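Local coordinates for protein alpha-L-rhamnosidase (Klebsiella oxytoca, PDB 4XHC) that probably hydrolyses terminal alpha-L-rhamnose from rhamnosides, as expected of a GH78 glycoside hydrolase, and holds rhamnose in a pocket of the six-hairpin glycosidase domain, at residues A[37-42]-A[325-330]; A[262-267]-A[316-321]; A[269-274]-A[306-311]; A[283-288]-A[294-299]. One frame throughout, in Å; residues are numbered along the deposited sequence.

Contact 1 of 4, residues A[37-42]-A[325-330]; sequences PNFLRT and ARELWP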
loop_
_atom_site.group_PDB
_atom_site.type_symbol
_atom_site.label_atom_id
_atom_site.label_comp_id
_atom_site.label_asym_id
_atom_site.label_seq_id
_atom_site.Cartn_x
_atom_site.Cartn_y
_atom_site.Cartn_z
ATOM N N PRO A 37 35.476 15.635 2.158
ATOM C CA PRO A 37 34.450 16.655 1.898
ATOM C C PRO A 37 34.643 17.424 0.590
ATOM O O PRO A 37 33.662 17.743 -0.081
ATOM C CB PRO A 37 34.572 17.598 3.103
ATOM C CG PRO A 37 35.186 16.771 4.177
ATOM C CD PRO A 37 36.114 15.824 3.473
ATOM N N ASN A 38 35.892 17.725 0.248
ATOM C CA ASN A 38 36.215 18.453 -0.987
ATOM C C ASN A 38 35.711 17.722 -2.245
ATOM O O ASN A 38 35.027 18.320 -3.084
ATOM C CB ASN A 38 37.729 18.787 -1.074
ATOM C CG ASN A 38 38.639 17.640 -0.595
ATOM O OD1 ASN A 38 38.655 17.276 0.592
ATOM N ND2 ASN A 38 39.420 17.081 -1.520
ATOM N N PHE A 39 36.019 16.430 -2.358
ATOM C CA PHE A 39 35.576 15.641 -3.505
ATOM C C PHE A 39 34.051 15.539 -3.568
ATOM O O PHE A 39 33.477 15.565 -4.656
ATOM C CB PHE A 39 36.177 14.222 -3.501
ATOM C CG PHE A 39 37.684 14.168 -3.652
ATOM C CD1 PHE A 39 38.419 15.237 -4.167
ATOM C CD2 PHE A 39 38.369 13.009 -3.302
ATOM C CE1 PHE A 39 39.801 15.154 -4.297
ATOM C CE2 PHE A 39 39.747 12.927 -3.433
ATOM C CZ PHE A 39 40.463 13.997 -3.928
ATOM N N LEU A 40 33.397 15.426 -2.413
ATOM C CA LEU A 40 31.944 15.278 -2.384
ATOM C C LEU A 40 31.204 16.555 -2.773
ATOM O O LEU A 40 30.121 16.476 -3.353
ATOM C CB LEU A 40 31.465 14.802 -1.015
ATOM C CG LEU A 40 31.930 13.403 -0.614
ATOM C CD1 LEU A 40 31.511 13.111 0.818
ATOM C CD2 LEU A 40 31.404 12.331 -1.564
ATOM N N ARG A 41 31.770 17.721 -2.449
ATOM C CA ARG A 41 31.178 19.005 -2.849
ATOM C C ARG A 41 31.240 19.192 -4.366
ATOM O O ARG A 41 30.323 19.749 -4.960
ATOM C CB ARG A 41 31.849 20.191 -2.135
ATOM C CG ARG A 41 31.449 20.349 -0.667
ATOM C CD ARG A 41 31.900 21.683 -0.077
ATOM N NE ARG A 41 33.295 21.986 -0.418
ATOM C CZ ARG A 41 34.366 21.715 0.334
ATOM N NH1 ARG A 41 34.249 21.131 1.529
ATOM N NH2 ARG A 41 35.578 22.035 -0.112
ATOM N N THR A 42 32.308 18.708 -4.986
ATOM C CA THR A 42 32.419 18.720 -6.443
ATOM C C THR A 42 31.354 17.820 -7.095
ATOM O O THR A 42 30.730 18.197 -8.088
ATOM C CB THR A 42 33.828 18.279 -6.882
ATOM O OG1 THR A 42 34.791 19.152 -6.292
ATOM C CG2 THR A 42 33.985 18.316 -8.399
ATOM N N ALA A 325 41.712 14.878 -13.680
ATOM C CA ALA A 325 42.583 13.712 -13.727
ATOM C C ALA A 325 43.761 13.872 -12.777
ATOM O O ALA A 325 44.159 12.913 -12.126
ATOM C CB ALA A 325 43.064 13.462 -15.145
ATOM N N ARG A 326 44.313 15.078 -12.694
ATOM C CA ARG A 326 45.382 15.356 -11.737
ATOM C C ARG A 326 44.895 15.255 -10.291
ATOM O O ARG A 326 45.601 14.741 -9.441
ATOM C CB ARG A 326 45.996 16.743 -11.985
ATOM C CG ARG A 326 47.032 17.184 -10.952
ATOM C CD ARG A 326 47.615 18.545 -11.294
ATOM N NE ARG A 326 48.514 18.461 -12.447
ATOM C CZ ARG A 326 48.253 18.895 -13.689
ATOM N NH1 ARG A 326 47.095 19.479 -14.006
ATOM N NH2 ARG A 326 49.184 18.741 -14.631
ATOM N N GLU A 327 43.703 15.761 -10.007
ATOM C CA GLU A 327 43.182 15.742 -8.639
ATOM C C GLU A 327 42.892 14.312 -8.161
ATOM O O GLU A 327 43.146 13.968 -7.009
ATOM C CB GLU A 327 41.929 16.625 -8.529
ATOM C CG GLU A 327 41.528 16.936 -7.087
ATOM C CD GLU A 327 40.503 18.056 -6.959
ATOM O OE1 GLU A 327 39.344 17.875 -7.403
ATOM O OE2 GLU A 327 40.848 19.107 -6.375
ATOM N N LEU A 328 42.391 13.475 -9.063
ATOM C CA LEU A 328 41.983 12.128 -8.704
ATOM C C LEU A 328 43.044 11.049 -8.924
ATOM O O LEU A 328 42.813 9.888 -8.578
ATOM C CB LEU A 328 40.704 11.758 -9.470
ATOM C CG LEU A 328 39.458 12.571 -9.094
ATOM C CD1 LEU A 328 38.226 12.011 -9.787
ATOM C CD2 LEU A 328 39.247 12.597 -7.586
ATOM N N TRP A 329 44.189 11.419 -9.496
ATOM C CA TRP A 329 45.269 10.460 -9.744
ATOM C C TRP A 329 45.696 9.696 -8.476
ATOM O O TRP A 329 45.819 8.477 -8.517
ATOM C CB TRP A 329 46.460 11.146 -10.425
ATOM C CG TRP A 329 47.773 10.423 -10.275
ATOM C CD1 TRP A 329 48.885 10.877 -9.633
ATOM C CD2 TRP A 329 48.099 9.119 -10.776
ATOM N NE1 TRP A 329 49.882 9.937 -9.699
ATOM C CE2 TRP A 329 49.424 8.850 -10.396
ATOM C CE3 TRP A 329 47.392 8.154 -11.501
ATOM C CZ2 TRP A 329 50.067 7.660 -10.723
ATOM C CZ3 TRP A 329 48.027 6.968 -11.818
ATOM C CH2 TRP A 329 49.354 6.731 -11.429
ATOM N N PRO A 330 45.926 10.400 -7.352
ATOM C CA PRO A 330 46.256 9.668 -6.122
ATOM C C PRO A 330 45.271 8.562 -5.752
ATOM O O PRO A 330 45.697 7.510 -5.287
ATOM C CB PRO A 330 46.275 10.768 -5.057
ATOM C CG PRO A 330 46.693 11.996 -5.802
ATOM C CD PRO A 330 46.135 11.857 -7.195
#
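Between segments 37-42 and 325-330 the nearest CA atoms are those of Phe39 and Leu328, 9.0 Å apart, so long side chains rather than backbones make this contact. Residues 325-330 are helical but kinked at Pro330, whose N makes no bond to the turn before. Phe39 spans most of the gap. Its CG lies beside the backbone N and anti to the carbonyl carbon (chi1 -64°), a torsion that brings the far end of the ring to the other helix although the root of the side chain does not point there. Leu328 CD2 sits over the centre of one ring face, 4.1 Å from the Phe39 centroid and 9° off the ring normal, a clear CH-pi contact. The aliphatic part of Glu327 approaches obliquely, with CG 3.7 Å from Phe39 CE1. Its chain runs extended past the phenyl group, and the carboxylate plane is turned 50° from the ring. Beyond the ring, Glu327 OE1 is hydrogen-bonded to Tyr272 OH. That tyrosine belongs to helix 264-276, which Leu328 also packs against through Leu271 and Ala275; helix 37-45 thus lies against helices 322-340 and 264-276, while helix 302-319 backs Leu328 through Leu312.

Contact 2 of 4, residues A[262-267]-A[316-321]; sequences ARHDLV and LQSAED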
loop_
_atom_site.group_PDB
_atom_site.type_symbol
_atom_site.label_atom_id
_atom_site.label_comp_id
_atom_site.label_asym_id
_atom_site.label_seq_id
_atom_site.Cartn_x
_atom_site.Cartn_y
_atom_site.Cartn_z
ATOM N N ALA A 262 27.009 12.275 -24.602
ATOM C CA ALA A 262 28.174 13.117 -24.272
ATOM C C ALA A 262 28.002 13.951 -22.991
ATOM O O ALA A 262 28.380 15.115 -22.949
ATOM C CB ALA A 262 28.544 14.017 -25.453
ATOM N N ARG A 263 27.438 13.342 -21.956
ATOM C CA ARG A 263 27.338 13.982 -20.657
ATOM C C ARG A 263 28.548 13.628 -19.805
ATOM O O ARG A 263 28.484 12.753 -18.937
ATOM C CB ARG A 263 26.037 13.581 -19.972
ATOM C CG ARG A 263 24.816 14.076 -20.729
ATOM C CD ARG A 263 23.691 14.492 -19.795
ATOM N NE ARG A 263 24.072 15.599 -18.921
ATOM C CZ ARG A 263 23.228 16.270 -18.139
ATOM N NH1 ARG A 263 21.930 15.978 -18.103
ATOM N NH2 ARG A 263 23.690 17.250 -17.387
ATOM N N HIS A 264 29.649 14.330 -20.067
ATOM C CA HIS A 264 30.919 14.118 -19.360
ATOM C C HIS A 264 30.848 14.585 -17.917
ATOM O O HIS A 264 31.496 14.012 -17.051
ATOM C CB HIS A 264 32.077 14.817 -20.090
ATOM C CG HIS A 264 32.318 14.285 -21.469
ATOM N ND1 HIS A 264 32.316 15.089 -22.590
ATOM C CD2 HIS A 264 32.530 13.020 -21.910
ATOM C CE1 HIS A 264 32.529 14.346 -23.661
ATOM N NE2 HIS A 264 32.663 13.087 -23.276
ATOM N N ASP A 265 30.055 15.619 -17.663
ATOM C CA ASP A 265 29.809 16.083 -16.298
ATOM C C ASP A 265 29.314 14.954 -15.382
ATOM O O ASP A 265 29.627 14.924 -14.194
ATOM C CB ASP A 265 28.819 17.271 -16.286
ATOM C CG ASP A 265 27.514 16.976 -17.037
ATOM O OD1 ASP A 265 27.572 16.626 -18.232
ATOM O OD2 ASP A 265 26.426 17.106 -16.440
ATOM N N LEU A 266 28.542 14.029 -15.937
ATOM C CA LEU A 266 27.986 12.942 -15.147
ATOM C C LEU A 266 29.018 11.851 -14.857
ATOM O O LEU A 266 28.982 11.221 -13.805
ATOM C CB LEU A 266 26.754 12.359 -15.851
ATOM C CG LEU A 266 25.933 11.357 -15.037
ATOM C CD1 LEU A 266 25.443 11.976 -13.736
ATOM C CD2 LEU A 266 24.771 10.823 -15.861
ATOM N N VAL A 267 29.935 11.624 -15.792
ATOM C CA VAL A 267 31.049 10.684 -15.570
ATOM C C VAL A 267 31.969 11.244 -14.492
ATOM O O VAL A 267 32.442 10.532 -13.614
ATOM C CB VAL A 267 31.868 10.431 -16.859
ATOM C CG1 VAL A 267 33.021 9.476 -16.586
ATOM C CG2 VAL A 267 30.970 9.871 -17.955
ATOM N N LEU A 316 39.718 11.139 -19.236
ATOM C CA LEU A 316 40.715 12.083 -19.709
ATOM C C LEU A 316 40.769 12.120 -21.243
ATOM O O LEU A 316 40.771 13.204 -21.823
ATOM C CB LEU A 316 42.089 11.738 -19.133
ATOM C CG LEU A 316 43.252 12.661 -19.527
ATOM C CD1 LEU A 316 42.969 14.097 -19.104
ATOM C CD2 LEU A 316 44.563 12.159 -18.934
ATOM N N GLN A 317 40.799 10.948 -21.884
ATOM C CA GLN A 317 40.862 10.852 -23.356
ATOM C C GLN A 317 39.698 11.556 -24.039
ATOM O O GLN A 317 39.880 12.257 -25.029
ATOM C CB GLN A 317 40.867 9.384 -23.822
ATOM C CG GLN A 317 42.107 8.558 -23.474
ATOM C CD GLN A 317 43.419 9.292 -23.683
ATOM O OE1 GLN A 317 43.827 9.562 -24.817
ATOM N NE2 GLN A 317 44.089 9.618 -22.582
ATOM N N SER A 318 38.499 11.353 -23.496
ATOM C CA SER A 318 37.260 11.826 -24.109
ATOM C C SER A 318 36.868 13.255 -23.748
ATOM O O SER A 318 36.405 13.996 -24.605
ATOM C CB SER A 318 36.130 10.907 -23.700
ATOM O OG SER A 318 35.998 10.887 -22.292
ATOM N N ALA A 319 37.020 13.622 -22.479
ATOM C CA ALA A 319 36.644 14.959 -21.991
ATOM C C ALA A 319 37.797 15.971 -22.000
ATOM O O ALA A 319 37.548 17.171 -22.027
ATOM C CB ALA A 319 36.068 14.855 -20.589
ATOM N N GLU A 320 39.042 15.487 -21.949
ATOM C CA GLU A 320 40.249 16.337 -21.976
ATOM C C GLU A 320 40.318 17.290 -20.775
ATOM O O GLU A 320 40.675 18.463 -20.906
ATOM C CB GLU A 320 40.349 17.092 -23.307
ATOM C CG GLU A 320 40.333 16.170 -24.522
ATOM C CD GLU A 320 40.321 16.905 -25.859
ATOM O OE1 GLU A 320 40.184 18.149 -25.882
ATOM O OE2 GLU A 320 40.446 16.225 -26.900
ATOM N N ASP A 321 40.003 16.743 -19.599
ATOM C CA ASP A 321 39.919 17.494 -18.351
ATOM C C ASP A 321 41.125 17.122 -17.480
ATOM O O ASP A 321 41.051 16.204 -16.657
ATOM C CB ASP A 321 38.590 17.153 -17.657
ATOM C CG ASP A 321 38.350 17.939 -16.364
ATOM O OD1 ASP A 321 39.164 18.810 -15.999
ATOM O OD2 ASP A 321 37.321 17.668 -15.705
#
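Ser318 OG, which approaches the imidazole of His264, is held by its own helix: it is hydrogen-bonded to Asn314 O and more weakly to Tyr315 O, one turn back. The hydroxyl reaches those carbonyls from between the backbone N and the carbonyl carbon (chi1 59°), and it meets His264 only by packing, at 4.1 Å from CD2. Ala319 makes the main apolar touch. Its CB stands over one face of the His264 ring, shifted toward the rim, 4.2 Å from the centroid and 23° off the normal, which qualifies as CH-pi; the nearest ring atom is CG at 3.9 Å. The opposite face of the imidazole has Ala262 O above it, also toward the rim, so the ring lies between a methyl group and a carbonyl. A hydrogen bond from NE2 to Asp258 OD1 fixes how the ring is turned. Within segment 262-267, away from the imidazole, Arg263 NH2 forms a salt bridge with Asp265 OD2 at 2.9 Å; the oxygen accepts on its syn side and lies tilted out of the guanidinium plane. The contact therefore joins the first turn of helix 264-276 to the last turn of helix 302-319, where Glu320 leaves helical geometry with positive phi. Helix 247-259 contributes Asp258, which touches both His264 and Ser318, and helix 322-340 begins just after Asp321, its N-cap.

Contact 3 of 4, residues A[269-274]-A[306-311]; sequences RCLYLF and LFFVDV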
loop_
_atom_site.group_PDB
_atom_site.type_symbol
_atom_site.label_atom_id
_atom_site.label_comp_id
_atom_site.label_asym_id
_atom_site.label_seq_id
_atom_site.Cartn_x
_atom_site.Cartn_y
_atom_site.Cartn_z
ATOM N N ARG A 269 31.066 13.390 -12.120
ATOM C CA ARG A 269 30.339 13.295 -10.850
ATOM C C ARG A 269 30.528 11.911 -10.223
ATOM O O ARG A 269 30.764 11.779 -9.022
ATOM C CB ARG A 269 28.844 13.583 -11.057
ATOM C CG ARG A 269 27.952 13.191 -9.879
ATOM C CD ARG A 269 26.528 13.691 -10.048
ATOM N NE ARG A 269 25.574 12.925 -9.245
ATOM C CZ ARG A 269 25.310 13.129 -7.952
ATOM N NH1 ARG A 269 25.925 14.081 -7.251
ATOM N NH2 ARG A 269 24.413 12.365 -7.346
ATOM N N CYS A 270 30.443 10.883 -11.057
ATOM C CA CYS A 270 30.492 9.517 -10.575
ATOM C C CYS A 270 31.913 9.121 -10.184
ATOM O O CYS A 270 32.097 8.371 -9.229
ATOM C CB CYS A 270 29.836 8.564 -11.589
ATOM S SG CYS A 270 28.019 8.825 -11.698
ATOM N N LEU A 271 32.912 9.671 -10.870
ATOM C CA LEU A 271 34.309 9.513 -10.439
ATOM C C LEU A 271 34.562 10.115 -9.057
ATOM O O LEU A 271 35.216 9.495 -8.222
ATOM C CB LEU A 271 35.283 10.133 -11.444
ATOM C CG LEU A 271 35.688 9.264 -12.637
ATOM C CD1 LEU A 271 36.338 10.115 -13.721
ATOM C CD2 LEU A 271 36.611 8.129 -12.212
ATOM N N TYR A 272 34.051 11.319 -8.817
ATOM C CA TYR A 272 34.265 11.996 -7.535
ATOM C C TYR A 272 33.500 11.334 -6.395
ATOM O O TYR A 272 33.901 11.436 -5.238
ATOM C CB TYR A 272 33.908 13.489 -7.616
ATOM C CG TYR A 272 35.045 14.362 -8.113
ATOM C CD1 TYR A 272 36.031 14.833 -7.240
ATOM C CD2 TYR A 272 35.146 14.712 -9.456
ATOM C CE1 TYR A 272 37.078 15.629 -7.693
ATOM C CE2 TYR A 272 36.189 15.506 -9.917
ATOM C CZ TYR A 272 37.152 15.961 -9.035
ATOM O OH TYR A 272 38.172 16.744 -9.520
ATOM N N LEU A 273 32.394 10.671 -6.716
ATOM C CA LEU A 273 31.630 9.962 -5.706
ATOM C C LEU A 273 32.434 8.782 -5.152
ATOM O O LEU A 273 32.608 8.663 -3.943
ATOM C CB LEU A 273 30.288 9.474 -6.265
ATOM C CG LEU A 273 29.187 10.528 -6.423
ATOM C CD1 LEU A 273 28.017 9.959 -7.207
ATOM C CD2 LEU A 273 28.716 11.036 -5.071
ATOM N N PHE A 274 32.932 7.924 -6.035
ATOM C CA PHE A 274 33.760 6.794 -5.609
ATOM C C PHE A 274 35.018 7.251 -4.870
ATOM O O PHE A 274 35.427 6.613 -3.911
ATOM C CB PHE A 274 34.170 5.930 -6.796
ATOM C CG PHE A 274 33.091 5.012 -7.275
ATOM C CD1 PHE A 274 32.802 3.852 -6.579
ATOM C CD2 PHE A 274 32.369 5.302 -8.419
ATOM C CE1 PHE A 274 31.810 2.993 -7.017
ATOM C CE2 PHE A 274 31.371 4.456 -8.859
ATOM C CZ PHE A 274 31.090 3.297 -8.159
ATOM N N LEU A 306 40.212 -1.629 -9.262
ATOM C CA LEU A 306 41.161 -1.346 -10.335
ATOM C C LEU A 306 40.536 -0.607 -11.518
ATOM O O LEU A 306 41.229 0.123 -12.216
ATOM C CB LEU A 306 41.800 -2.635 -10.840
ATOM C CG LEU A 306 42.858 -3.226 -9.919
ATOM C CD1 LEU A 306 43.053 -4.707 -10.203
ATOM C CD2 LEU A 306 44.172 -2.465 -10.046
ATOM N N PHE A 307 39.237 -0.800 -11.747
ATOM C CA PHE A 307 38.565 -0.149 -12.865
ATOM C C PHE A 307 38.451 1.356 -12.677
ATOM O O PHE A 307 38.252 2.077 -13.652
ATOM C CB PHE A 307 37.171 -0.739 -13.127
ATOM C CG PHE A 307 37.176 -2.133 -13.713
ATOM C CD1 PHE A 307 38.163 -2.551 -14.589
ATOM C CD2 PHE A 307 36.145 -3.010 -13.416
ATOM C CE1 PHE A 307 38.142 -3.831 -15.119
ATOM C CE2 PHE A 307 36.111 -4.289 -13.952
ATOM C CZ PHE A 307 37.113 -4.701 -14.802
ATOM N N PHE A 308 38.596 1.834 -11.448
ATOM C CA PHE A 308 38.700 3.268 -11.226
ATOM C C PHE A 308 39.783 3.869 -12.126
ATOM O O PHE A 308 39.608 4.956 -12.691
ATOM C CB PHE A 308 39.015 3.574 -9.762
ATOM C CG PHE A 308 38.935 5.035 -9.422
ATOM C CD1 PHE A 308 37.732 5.602 -9.025
ATOM C CD2 PHE A 308 40.059 5.849 -9.513
ATOM C CE1 PHE A 308 37.655 6.952 -8.717
ATOM C CE2 PHE A 308 39.986 7.197 -9.208
ATOM C CZ PHE A 308 38.785 7.748 -8.807
ATOM N N VAL A 309 40.891 3.152 -12.281
ATOM C CA VAL A 309 41.985 3.631 -13.110
ATOM C C VAL A 309 41.546 3.757 -14.560
ATOM O O VAL A 309 41.830 4.778 -15.203
ATOM C CB VAL A 309 43.210 2.698 -13.061
ATOM C CG1 VAL A 309 44.321 3.223 -13.963
ATOM C CG2 VAL A 309 43.706 2.541 -11.632
ATOM N N ASP A 310 40.875 2.729 -15.083
ATOM C CA ASP A 310 40.517 2.740 -16.502
ATOM C C ASP A 310 39.426 3.780 -16.788
ATOM O O ASP A 310 39.454 4.431 -17.836
ATOM C CB ASP A 310 40.119 1.346 -17.009
ATOM C CG ASP A 310 40.064 1.261 -18.553
ATOM O OD1 ASP A 310 40.980 1.753 -19.259
ATOM O OD2 ASP A 310 39.083 0.694 -19.066
ATOM N N VAL A 311 38.495 3.967 -15.854
ATOM C CA VAL A 311 37.475 5.004 -16.021
ATOM C C VAL A 311 38.116 6.392 -16.063
ATOM O O VAL A 311 37.734 7.221 -16.887
ATOM C CB VAL A 311 36.397 4.969 -14.914
ATOM C CG1 VAL A 311 35.409 6.112 -15.106
ATOM C CG2 VAL A 311 35.662 3.636 -14.930
#
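Leu271 and Phe308 carry most of the buried surface, with Val311 third, where helices 264-276 and 302-319 run antiparallel. The axes of the two segments are 11.2 Å apart at closest approach and their directions differ by 151°, while Leu271 and Phe308 mark the nearest CA atoms at 7.7 Å. One leucine methyl does most of the touching. Leu271 CD2 lies over a face of the Phe308 ring, offset toward the rim, 4.2 Å from its centroid and 25° off the normal, a CH-pi contact. The same methyl meets Val311 CG1 at 3.7 Å, so it is lodged between residues one helical turn apart. Phe308 reaches across because its CG is anti to the backbone N (chi1 -171°), which sends the ring toward the partner helix. There CE1 is 3.6 Å from Leu271 O, the carbonyl oxygen lying in the ring plane at its edge. Phe274 CB also approaches that edge, 4.1 Å from CE1. All four residues are buried, and their side chains join the helices by dispersion and shape; the one polar atom among the close approaches, Leu271 O, faces the ring's hydrogen-bearing rim, probably a mildly favourable electrostatic pairing in an otherwise apolar core interface.

Contact 4 of 4, residues A[283-288]-A[294-299]; sequences MVSANV and VIADDT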
loop_
_atom_site.group_PDB
_atom_site.type_symbol
_atom_site.label_atom_id
_atom_site.label_comp_id
_atom_site.label_asym_id
_atom_site.label_seq_id
_atom_site.Cartn_x
_atom_site.Cartn_y
_atom_site.Cartn_z
ATOM N N MET A 283 40.953 2.158 -0.305
ATOM C CA MET A 283 40.266 1.388 -1.359
ATOM C C MET A 283 38.843 1.882 -1.640
ATOM O O MET A 283 38.049 2.085 -0.723
ATOM C CB MET A 283 40.206 -0.112 -1.022
ATOM C CG MET A 283 39.849 -0.989 -2.221
ATOM S SD MET A 283 39.840 -2.731 -1.786
ATOM C CE MET A 283 39.253 -3.512 -3.296
ATOM N N VAL A 284 38.527 2.041 -2.919
ATOM C CA VAL A 284 37.200 2.470 -3.326
ATOM C C VAL A 284 36.221 1.298 -3.254
ATOM O O VAL A 284 36.606 0.143 -3.434
ATOM C CB VAL A 284 37.181 3.075 -4.752
ATOM C CG1 VAL A 284 38.141 4.244 -4.860
ATOM C CG2 VAL A 284 37.493 2.021 -5.802
ATOM N N SER A 285 34.964 1.610 -2.958
ATOM C CA SER A 285 33.922 0.604 -2.865
ATOM C C SER A 285 33.478 0.137 -4.238
ATOM O O SER A 285 33.766 0.773 -5.252
ATOM C CB SER A 285 32.735 1.155 -2.079
ATOM O OG SER A 285 33.172 1.565 -0.796
ATOM N N ALA A 286 32.775 -0.985 -4.260
ATOM C CA ALA A 286 32.255 -1.530 -5.499
ATOM C C ALA A 286 31.080 -0.692 -5.998
ATOM O O ALA A 286 30.873 -0.574 -7.211
ATOM C CB ALA A 286 31.829 -2.972 -5.304
ATOM N N ASN A 287 30.322 -0.119 -5.059
ATOM C CA ASN A 287 29.157 0.712 -5.381
ATOM C C ASN A 287 28.889 1.803 -4.341
ATOM O O ASN A 287 29.339 1.707 -3.190
ATOM C CB ASN A 287 27.919 -0.165 -5.523
ATOM C CG ASN A 287 27.582 -0.895 -4.244
ATOM O OD1 ASN A 287 26.807 -0.413 -3.444
ATOM N ND2 ASN A 287 28.180 -2.052 -4.042
ATOM N N VAL A 288 28.131 2.821 -4.750
ATOM C CA VAL A 288 27.862 3.981 -3.910
ATOM C C VAL A 288 26.361 4.281 -3.838
ATOM O O VAL A 288 25.663 4.261 -4.854
ATOM C CB VAL A 288 28.609 5.212 -4.451
ATOM C CG1 VAL A 288 28.323 6.443 -3.614
ATOM C CG2 VAL A 288 30.098 4.955 -4.457
ATOM N N VAL A 294 25.415 10.636 0.607
ATOM C CA VAL A 294 26.398 9.789 -0.053
ATOM C C VAL A 294 26.982 8.796 0.953
ATOM O O VAL A 294 27.667 9.196 1.895
ATOM C CB VAL A 294 27.531 10.622 -0.686
ATOM C CG1 VAL A 294 28.593 9.709 -1.290
ATOM C CG2 VAL A 294 26.973 11.565 -1.739
ATOM N N ILE A 295 26.681 7.510 0.766
ATOM C CA ILE A 295 27.300 6.443 1.551
ATOM C C ILE A 295 27.845 5.400 0.593
ATOM O O ILE A 295 27.119 4.892 -0.258
ATOM C CB ILE A 295 26.329 5.731 2.525
ATOM C CG1 ILE A 295 25.527 6.733 3.367
ATOM C CG2 ILE A 295 27.094 4.792 3.454
ATOM C CD1 ILE A 295 24.045 6.774 3.037
ATOM N N ALA A 296 29.114 5.053 0.764
ATOM C CA ALA A 296 29.766 4.063 -0.064
ATOM C C ALA A 296 29.564 2.719 0.610
ATOM O O ALA A 296 29.581 2.611 1.842
ATOM C CB ALA A 296 31.243 4.379 -0.196
ATOM N N ASP A 297 29.361 1.692 -0.196
ATOM C CA ASP A 297 28.988 0.398 0.341
ATOM C C ASP A 297 30.175 -0.227 1.048
ATOM O O ASP A 297 31.318 0.155 0.801
ATOM C CB ASP A 297 28.476 -0.503 -0.789
ATOM C CG ASP A 297 27.643 -1.683 -0.284
ATOM O OD1 ASP A 297 27.050 -1.611 0.818
ATOM O OD2 ASP A 297 27.588 -2.696 -1.010
ATOM N N ASP A 298 29.901 -1.181 1.935
ATOM C CA ASP A 298 30.951 -2.000 2.546
ATOM C C ASP A 298 31.249 -3.278 1.729
ATOM O O ASP A 298 31.560 -4.318 2.293
ATOM C CB ASP A 298 30.594 -2.338 3.999
ATOM C CG ASP A 298 29.319 -3.157 4.125
ATOM O OD1 ASP A 298 28.780 -3.644 3.106
ATOM O OD2 ASP A 298 28.853 -3.324 5.266
ATOM N N THR A 299 31.167 -3.183 0.405
ATOM C CA THR A 299 31.447 -4.299 -0.499
ATOM C C THR A 299 32.640 -3.903 -1.339
ATOM O O THR A 299 32.624 -2.850 -1.971
ATOM C CB THR A 299 30.251 -4.564 -1.436
ATOM O OG1 THR A 299 29.127 -4.977 -0.659
ATOM C CG2 THR A 299 30.569 -5.642 -2.464
#
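Asp297 ties the two arms of this hairpin together through its backbone and its carboxylate. Its carbonyl O accepts a 2.8 Å bond from Ser285 OG, which arrives in the carbonyl plane, and its N gives a nearly straight bond (166°) to Asn287 O, 3.0 Å away. The carboxylate continues the grip: OD2 takes Asn287 ND2 at 3.2 Å on its anti side and Thr299 OG1 at 2.8 Å from above the plane, the two donors coming from opposite faces. With CG of Asp297 anti to the backbone N (chi1 -161°), the acid crosses the asparagine side chain at a slant, amide and carboxylate planes 50° apart. The other end of that amide, OD1, is hydrogen-bonded to Arg244 NE, so both ends of the group have partners. Ala286 N adds a 3.0 Å bond to Thr299 O. Outward from this polar cluster, Val288 and Ala296 form an antiparallel non-hydrogen-bonded pair, CA to CA 4.3 Å, with both side chains on one sheet face, and Val288 CG1 packs on Val294 CG1 at 4.0 Å. Pro117 of the second subunit packs on Ile295, Asp297 and Asp298, and Lys186 of that subunit forms a salt bridge with Asp298 OD1. With one carboxylate oxygen gripped twice, Asp297 is probably stabilised as an anion, and the polar network fixes the rotation of the Asn287 amide, whose side chain is about 7 Å from the bound rhamnose.

Read from the N terminus, contact 1 closes the longest loop: helix 37-45 meets helix 322-340 after 282 intervening residues that include the strand-rich N-terminal part of the chain. The remaining loops fit one within another, without crossing. Contact 2 links the start of helix 264-276 to the end of helix 302-319, contact 3 joins the same helices further in, and contact 4 closes the short hairpin connecting them. Phe274 of contact 3 lies against Ser285 and Val288 of contact 4. Contact 1 reaches contact 4 through Leu40 on Val294 and contact 2 through Ala325 on Leu316, whereas contacts 2 and 4 do not touch.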